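Local coordinates for protein charybdin (Charybdis maritima, PDB 2B7U) that is a member of the ribosome-inactivating protein family, with a mixed alpha/beta fold, at residues Glu167-Ala175 and Leu236-Glu244; Asp197-Met208 and Lys219-Gly227. All coordinates share one frame; numbering follows the deposited sequence. Where two conformers were deposited one is given.

In the fold
Along the chain the order is 167-175, 197-208, 219-227 and 236-244, so contact 2 falls entirely within the span of chain that contact 1 brings together. Their centres are 11 Å apart, on the same side of the molecule's centre, and contact 1 lies deeper, at about 10 Å from that centre against about 17 Å. Helices 192-199 and 202-214 carry 197-208, which touches both segments of contact 1: Trp-202 NE1 bonds to Ile-242 O and the Trp-202 ring meets Phe-171. In this ribosome-inactivating protein fold, contact 2 holds 219-227 against helices 192-199 and 202-214, and contact 1 holds the chain after helix 233-237 against the junction of helices 151-170 and 172-180.

Contact 1. Residues Glu167-Ala175 and Leu236-Glu244; sequences EATRFVDIA and LLNFLGIVE
Phe-171 and Leu-240 pair as a single beta bridge, their CA atoms 4.6 Å apart, at the break between helix 151-170 and helix 172-180. Two backbone bonds define it: Gly-241 N donates to Arg-170 O at 2.8 Å, and Val-172 N donates to Phe-239 O at 3.1 Å with an N-H...O angle of 149°.

The Phe-171 side chain can be traced outward. Its CB lies 4.0 Å from Phe-239 O; with CG anti to the carbonyl carbon (chi1 -69°), CD1 then passes the same oxygen, which sits near the ring plane at the edge. Farther out, CE1 reaches Leu-240 CD1 at 3.9 Å, the two side chains running alongside each other in the same direction. The tip, CZ, packs against the backbone of Leu-198 in helix 192-199.

Thr-169 CG2 touches Ile-242 CG2 on the Gly-241 side of the bridge, while Thr-169 OG1 is held by Phe-165 O within its own helix. Near Phe-239, Asp-173 OD2 comes 3.3 Å from CD2 of that ring, the carboxylate and ring planes 63° apart. One water donates to both Asp-173 OD2 and Phe-239 O and accepts from Asp-173 N.

Phe-239 O therefore receives an amide and a water hydrogen, whereas buried Ile-242 N has no partner in the model. The join thus rests on two backbone bonds and one bridging water, with the Phe-171/Leu-240 and Thr-169/Ile-242 pairs adding apolar packing.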
# COMPACT_ATOMS: atom_id res chain seq x y z
N GLU A 167 -2.53 1.52 1.26
CA GLU A 167 -2.63 2.44 2.38
C GLU A 167 -3.54 1.87 3.48
O GLU A 167 -3.28 2.03 4.67
CB GLU A 167 -3.12 3.80 1.94
CG GLU A 167 -2.32 4.43 0.82
CD GLU A 167 -0.89 4.73 1.15
OE1 GLU A 167 -0.49 4.60 2.34
OE2 GLU A 167 -0.13 5.10 0.22
N ALA A 168 -4.64 1.22 3.10
CA ALA A 168 -5.51 0.55 4.09
C ALA A 168 -4.76 -0.53 4.88
O ALA A 168 -4.96 -0.67 6.09
CB ALA A 168 -6.73 -0.04 3.39
N THR A 169 -3.88 -1.27 4.21
CA THR A 169 -3.07 -2.30 4.87
C THR A 169 -2.11 -1.64 5.88
O THR A 169 -1.98 -2.08 7.01
CB THR A 169 -2.32 -3.13 3.83
OG1 THR A 169 -3.29 -3.89 3.08
CG2 THR A 169 -1.35 -4.09 4.44
N ARG A 170 -1.54 -0.52 5.48
CA ARG A 170 -0.59 0.20 6.36
C ARG A 170 -1.23 0.84 7.59
O ARG A 170 -0.57 0.94 8.62
CB ARG A 170 0.13 1.27 5.57
CG ARG A 170 1.06 0.82 4.46
CD ARG A 170 1.53 2.03 3.66
NE ARG A 170 2.56 1.66 2.69
CZ ARG A 170 2.57 2.02 1.41
NH1 ARG A 170 1.63 2.82 0.92
NH2 ARG A 170 3.56 1.64 0.63
N PHE A 171 -2.46 1.34 7.49
CA PHE A 171 -3.06 2.15 8.57
C PHE A 171 -4.45 1.70 8.97
O PHE A 171 -5.34 1.61 8.14
CB PHE A 171 -3.12 3.62 8.18
CG PHE A 171 -1.75 4.27 8.11
CD1 PHE A 171 -1.11 4.63 9.27
CD2 PHE A 171 -1.13 4.49 6.90
CE1 PHE A 171 0.14 5.23 9.20
CE2 PHE A 171 0.12 5.07 6.83
CZ PHE A 171 0.75 5.45 7.98
N VAL A 172 -4.62 1.46 10.26
CA VAL A 172 -5.90 1.07 10.83
C VAL A 172 -7.03 2.03 10.47
O VAL A 172 -8.11 1.59 10.07
CB VAL A 172 -5.76 0.95 12.39
CG1 VAL A 172 -7.11 0.69 13.05
CG2 VAL A 172 -4.74 -0.17 12.71
N ASP A 173 -6.78 3.32 10.62
CA ASP A 173 -7.85 4.33 10.47
C ASP A 173 -8.28 4.45 9.00
O ASP A 173 -9.44 4.78 8.71
CB ASP A 173 -7.39 5.70 10.97
CG ASP A 173 -7.21 5.73 12.47
OD1 ASP A 173 -8.20 5.45 13.18
OD2 ASP A 173 -6.08 5.99 12.93
N ILE A 174 -7.35 4.18 8.09
CA ILE A 174 -7.62 4.22 6.65
C ILE A 174 -8.47 3.01 6.26
O ILE A 174 -9.51 3.17 5.57
CB ILE A 174 -6.33 4.35 5.81
CG1 ILE A 174 -5.64 5.67 6.16
CG2 ILE A 174 -6.65 4.34 4.33
CD1 ILE A 174 -4.36 5.94 5.41
N ALA A 175 -8.08 1.81 6.70
CA ALA A 175 -8.90 0.61 6.49
C ALA A 175 -10.31 0.81 7.02
O ALA A 175 -11.29 0.48 6.33
CB ALA A 175 -8.30 -0.60 7.11
N LEU A 236 1.95 5.53 19.01
CA LEU A 236 2.07 5.68 17.55
C LEU A 236 1.77 4.35 16.84
O LEU A 236 1.09 4.30 15.79
CB LEU A 236 3.44 6.22 17.20
CG LEU A 236 3.66 6.61 15.75
CD1 LEU A 236 2.71 7.76 15.32
CD2 LEU A 236 5.07 7.00 15.54
N LEU A 237 2.28 3.26 17.42
CA LEU A 237 2.11 1.93 16.84
C LEU A 237 0.62 1.55 16.65
O LEU A 237 0.27 0.83 15.72
CB LEU A 237 2.85 0.88 17.68
CG LEU A 237 2.78 -0.56 17.17
CD1 LEU A 237 3.30 -0.68 15.73
CD2 LEU A 237 3.53 -1.50 18.13
N ASN A 238 -0.24 2.06 17.54
CA ASN A 238 -1.68 1.81 17.48
C ASN A 238 -2.30 2.27 16.17
O ASN A 238 -3.34 1.74 15.74
CB ASN A 238 -2.38 2.51 18.63
CG ASN A 238 -2.21 1.81 19.99
OD1 ASN A 238 -2.50 2.42 21.02
ND2 ASN A 238 -1.76 0.54 19.99
N PHE A 239 -1.67 3.25 15.51
CA PHE A 239 -2.15 3.71 14.19
C PHE A 239 -1.80 2.77 13.04
O PHE A 239 -2.47 2.80 12.00
CB PHE A 239 -1.58 5.10 13.86
CG PHE A 239 -2.16 6.20 14.69
CD1 PHE A 239 -1.66 6.45 15.96
CD2 PHE A 239 -3.22 6.97 14.21
CE1 PHE A 239 -2.20 7.47 16.75
CE2 PHE A 239 -3.75 8.01 14.99
CZ PHE A 239 -3.23 8.24 16.27
N LEU A 240 -0.74 1.97 13.19
CA LEU A 240 -0.25 1.18 12.07
C LEU A 240 -0.83 -0.22 12.03
O LEU A 240 -0.98 -0.89 13.04
CB LEU A 240 1.28 1.06 12.10
CG LEU A 240 2.03 2.25 11.50
CD1 LEU A 240 1.84 3.51 12.31
CD2 LEU A 240 3.52 2.00 11.25
N GLY A 241 -1.23 -0.63 10.86
CA GLY A 241 -1.63 -2.00 10.60
C GLY A 241 -0.50 -2.96 10.34
O GLY A 241 -0.63 -4.18 10.54
N ILE A 242 0.60 -2.42 9.82
CA ILE A 242 1.81 -3.18 9.51
C ILE A 242 2.97 -2.17 9.46
O ILE A 242 2.76 -1.00 9.16
CB ILE A 242 1.61 -4.05 8.21
CG1 ILE A 242 2.73 -5.10 8.09
CG2 ILE A 242 1.52 -3.17 6.99
CD1 ILE A 242 2.32 -6.28 7.29
N VAL A 243 4.15 -2.63 9.81
CA VAL A 243 5.33 -1.78 10.02
C VAL A 243 6.44 -2.07 9.01
O VAL A 243 6.82 -3.22 8.86
CB VAL A 243 5.87 -1.99 11.45
CG1 VAL A 243 7.02 -1.07 11.70
CG2 VAL A 243 4.75 -1.81 12.49
N GLU A 244 6.97 -1.04 8.34
CA GLU A 244 8.11 -1.23 7.46
C GLU A 244 9.38 -1.50 8.26
O GLU A 244 9.50 -0.98 9.36
CB GLU A 244 8.33 0.04 6.62
CG GLU A 244 9.14 -0.21 5.42
CD GLU A 244 9.49 1.02 4.65
OE1 GLU A 244 9.97 1.98 5.25
OE2 GLU A 244 9.33 1.00 3.40
O HOH W 1 -4.37 4.65 11.39

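Contact 2. Residues Asp197-Met208 and Lys219-Gly227; sequences DLEKNWVRFSFM and KFEPQTIYG
Asp-197 OD2 reaches out of helix 192-199 to receive the backbone amide of Tyr-226 in the turn of hairpin 223-230. Tyr-226 N lies 2.9 Å from Asp-197 OD2, with an N-H...O angle of 159°, on the anti lone pair of the carboxylate oxygen. A water donating to OD2 also accepts from Gly-227 N, so this one oxygen holds two successive turn amides, one directly and one through water.

Ile-225 carries apolar packing in two directions. Its CD1 meets CE1 of Phe-205 at 3.7 Å, the side chains coming from opposite directions, while its CG2 touches Leu-198 CD2 at 3.9 Å, crossing at about a right angle. Leu-236 of helix 233-237 also packs on Phe-205 and Ile-225.

Gln-223 bends at chi2 (-69°), and its amide is held at both ends. NE2 donates to Glu-221 O at 2.8 Å, while OE1 lies in the plane of the Phe-205 ring at its edge and accepts from a water bound by Arg-204 NH2. Against the same amide rests Met-208, its CE 3.6 Å from Gln-223 NE2; its sulfur makes an oblique Met-aromatic contact with Phe-220, 5.1 Å from the ring centroid.

One direct bond and two water bridges cross the contact, with apolar packing at Ile-225 and again at Met-208 and Phe-220. The two bonds of the Gln-223 amide are consistent with its modelled orientation and would tend to hold it.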
# COMPACT_ATOMS: atom_id res chain seq x y z
N ASP A 197 -0.97 13.28 7.47
CA ASP A 197 -0.44 12.88 8.77
C ASP A 197 -0.05 11.40 8.75
O ASP A 197 0.92 11.02 9.39
CB ASP A 197 -1.43 13.12 9.91
CG ASP A 197 -1.95 14.54 9.97
OD1 ASP A 197 -1.77 15.32 8.99
OD2 ASP A 197 -2.60 14.86 10.99
N LEU A 198 -0.83 10.57 8.06
CA LEU A 198 -0.56 9.14 8.04
C LEU A 198 0.25 8.71 6.83
O LEU A 198 1.41 8.33 6.96
CB LEU A 198 -1.86 8.34 8.11
CG LEU A 198 -2.69 8.56 9.37
CD1 LEU A 198 -3.91 7.65 9.37
CD2 LEU A 198 -1.87 8.32 10.63
N GLU A 199 -0.36 8.76 5.64
CA GLU A 199 0.26 8.16 4.45
C GLU A 199 1.66 8.67 4.19
O GLU A 199 2.54 7.88 3.91
CB GLU A 199 -0.61 8.31 3.22
CG GLU A 199 -1.95 7.61 3.35
CD GLU A 199 -2.81 7.66 2.11
OE1 GLU A 199 -2.38 8.24 1.08
OE2 GLU A 199 -3.93 7.10 2.18
N LYS A 200 1.85 9.96 4.30
CA LYS A 200 3.16 10.54 4.01
C LYS A 200 4.23 10.19 5.03
O LYS A 200 5.42 10.38 4.74
CB LYS A 200 3.05 12.05 3.81
CG LYS A 200 2.40 12.55 2.49
CD LYS A 200 1.65 11.53 1.66
CE LYS A 200 2.56 10.72 0.74
NZ LYS A 200 2.13 9.28 0.59
N ASN A 201 3.81 9.67 6.18
CA ASN A 201 4.71 9.44 7.32
C ASN A 201 4.91 7.95 7.65
O ASN A 201 5.51 7.62 8.67
CB ASN A 201 4.17 10.14 8.56
CG ASN A 201 4.30 11.65 8.47
OD1 ASN A 201 3.38 12.40 8.83
ND2 ASN A 201 5.44 12.10 7.99
N TRP A 202 4.35 7.05 6.85
CA TRP A 202 4.46 5.61 7.17
C TRP A 202 5.91 5.16 7.33
O TRP A 202 6.22 4.42 8.24
CB TRP A 202 3.79 4.73 6.11
CG TRP A 202 3.78 3.25 6.43
CD1 TRP A 202 3.15 2.64 7.46
CD2 TRP A 202 4.46 2.23 5.70
NE1 TRP A 202 3.37 1.27 7.41
CE2 TRP A 202 4.16 1.01 6.32
CE3 TRP A 202 5.26 2.23 4.55
CZ2 TRP A 202 4.62 -0.22 5.83
CZ3 TRP A 202 5.72 1.01 4.05
CH2 TRP A 202 5.39 -0.19 4.69
N VAL A 203 6.77 5.61 6.43
CA VAL A 203 8.16 5.18 6.44
C VAL A 203 8.82 5.73 7.71
O VAL A 203 9.51 5.00 8.45
CB VAL A 203 8.89 5.67 5.16
CG1 VAL A 203 10.35 5.45 5.29
CG2 VAL A 203 8.32 4.96 3.96
N ARG A 204 8.62 7.02 7.97
CA ARG A 204 9.20 7.67 9.16
C ARG A 204 8.65 7.07 10.47
O ARG A 204 9.40 6.79 11.41
CB ARG A 204 8.89 9.16 9.14
CG ARG A 204 9.74 10.01 8.26
CD ARG A 204 9.84 11.42 8.91
NE ARG A 204 8.51 11.91 9.25
CZ ARG A 204 8.11 12.42 10.42
NH1 ARG A 204 8.94 12.60 11.45
NH2 ARG A 204 6.86 12.80 10.56
N PHE A 205 7.33 6.89 10.56
CA PHE A 205 6.73 6.30 11.75
C PHE A 205 7.21 4.86 11.98
O PHE A 205 7.48 4.46 13.13
CB PHE A 205 5.20 6.28 11.62
CG PHE A 205 4.52 7.63 11.70
CD1 PHE A 205 3.16 7.74 11.37
CD2 PHE A 205 5.17 8.76 12.14
CE1 PHE A 205 2.49 8.96 11.49
CE2 PHE A 205 4.49 9.99 12.25
CZ PHE A 205 3.16 10.06 11.93
N SER A 206 7.32 4.08 10.91
CA SER A 206 7.81 2.70 11.06
C SER A 206 9.20 2.72 11.66
O SER A 206 9.49 1.93 12.55
CB SER A 206 7.85 1.99 9.71
OG SER A 206 6.52 1.75 9.24
N PHE A 207 10.05 3.60 11.15
CA PHE A 207 11.41 3.71 11.66
C PHE A 207 11.42 4.11 13.12
O PHE A 207 12.15 3.53 13.95
CB PHE A 207 12.21 4.74 10.85
CG PHE A 207 13.62 4.88 11.34
CD1 PHE A 207 13.96 5.89 12.21
CD2 PHE A 207 14.58 3.94 10.97
CE1 PHE A 207 15.26 6.00 12.70
CE2 PHE A 207 15.88 4.05 11.45
CZ PHE A 207 16.21 5.08 12.31
N MET A 208 10.65 5.15 13.47
CA MET A 208 10.62 5.58 14.88
C MET A 208 10.23 4.45 15.83
O MET A 208 10.76 4.32 16.95
CB MET A 208 9.62 6.74 15.10
CG MET A 208 9.96 7.99 14.40
SD MET A 208 8.59 9.16 14.59
CE MET A 208 9.10 10.33 13.37
N LYS A 219 15.80 8.65 20.92
CA LYS A 219 14.83 9.50 21.60
C LYS A 219 13.58 9.72 20.73
O LYS A 219 13.64 10.27 19.63
CB LYS A 219 15.49 10.82 22.02
CG LYS A 219 16.60 10.57 23.08
CD LYS A 219 16.04 9.88 24.37
CE LYS A 219 17.01 8.89 25.04
NZ LYS A 219 16.69 7.42 24.80
N PHE A 220 12.46 9.17 21.22
CA PHE A 220 11.18 9.32 20.51
C PHE A 220 10.69 10.73 20.71
O PHE A 220 10.61 11.24 21.83
CB PHE A 220 10.13 8.35 21.02
CG PHE A 220 8.82 8.41 20.27
CD1 PHE A 220 8.64 7.64 19.14
CD2 PHE A 220 7.79 9.25 20.69
CE1 PHE A 220 7.43 7.69 18.44
CE2 PHE A 220 6.60 9.31 19.99
CZ PHE A 220 6.43 8.56 18.86
N GLU A 221 10.38 11.38 19.60
CA GLU A 221 9.85 12.73 19.61
C GLU A 221 8.34 12.66 19.42
O GLU A 221 7.86 12.05 18.47
CB GLU A 221 10.48 13.51 18.47
CG GLU A 221 11.90 13.93 18.76
CD GLU A 221 11.99 15.24 19.52
OE1 GLU A 221 11.28 15.42 20.55
OE2 GLU A 221 12.78 16.11 19.09
N PRO A 222 7.57 13.29 20.32
CA PRO A 222 6.13 13.30 20.11
C PRO A 222 5.69 13.83 18.74
O PRO A 222 6.26 14.79 18.23
CB PRO A 222 5.63 14.22 21.22
CG PRO A 222 6.59 14.06 22.29
CD PRO A 222 7.93 13.96 21.58
N GLN A 223 4.65 13.20 18.18
CA GLN A 223 4.13 13.51 16.87
C GLN A 223 2.71 14.02 17.02
O GLN A 223 2.02 13.66 17.96
CB GLN A 223 4.13 12.26 16.01
CG GLN A 223 5.49 11.61 15.91
CD GLN A 223 6.47 12.42 15.13
OE1 GLN A 223 6.19 12.83 14.00
NE2 GLN A 223 7.63 12.69 15.72
N THR A 224 2.27 14.85 16.09
CA THR A 224 0.88 15.30 16.08
C THR A 224 0.17 14.63 14.92
O THR A 224 0.60 14.74 13.76
CB THR A 224 0.82 16.82 15.98
OG1 THR A 224 1.49 17.39 17.11
CG2 THR A 224 -0.61 17.29 15.96
N ILE A 225 -0.97 13.98 15.22
CA ILE A 225 -1.81 13.30 14.22
C ILE A 225 -3.27 13.67 14.49
O ILE A 225 -3.71 13.57 15.63
CB ILE A 225 -1.67 11.77 14.28
CG1 ILE A 225 -0.23 11.36 13.98
CG2 ILE A 225 -2.65 11.10 13.31
CD1 ILE A 225 0.07 9.88 14.11
N TYR A 226 -3.97 14.09 13.45
CA TYR A 226 -5.38 14.52 13.56
C TYR A 226 -5.54 15.51 14.72
O TYR A 226 -6.52 15.45 15.46
CB TYR A 226 -6.28 13.31 13.80
CG TYR A 226 -7.75 13.46 13.45
CD1 TYR A 226 -8.69 12.57 13.96
CD2 TYR A 226 -8.20 14.45 12.61
CE1 TYR A 226 -10.03 12.67 13.63
CE2 TYR A 226 -9.55 14.57 12.28
CZ TYR A 226 -10.46 13.67 12.79
OH TYR A 226 -11.81 13.79 12.46
N GLY A 227 -4.59 16.43 14.85
CA GLY A 227 -4.66 17.47 15.87
C GLY A 227 -4.41 17.03 17.30
O GLY A 227 -4.58 17.83 18.24
O HOH W 2 -2.45 16.69 12.90
O HOH W 3 4.68 13.88 12.12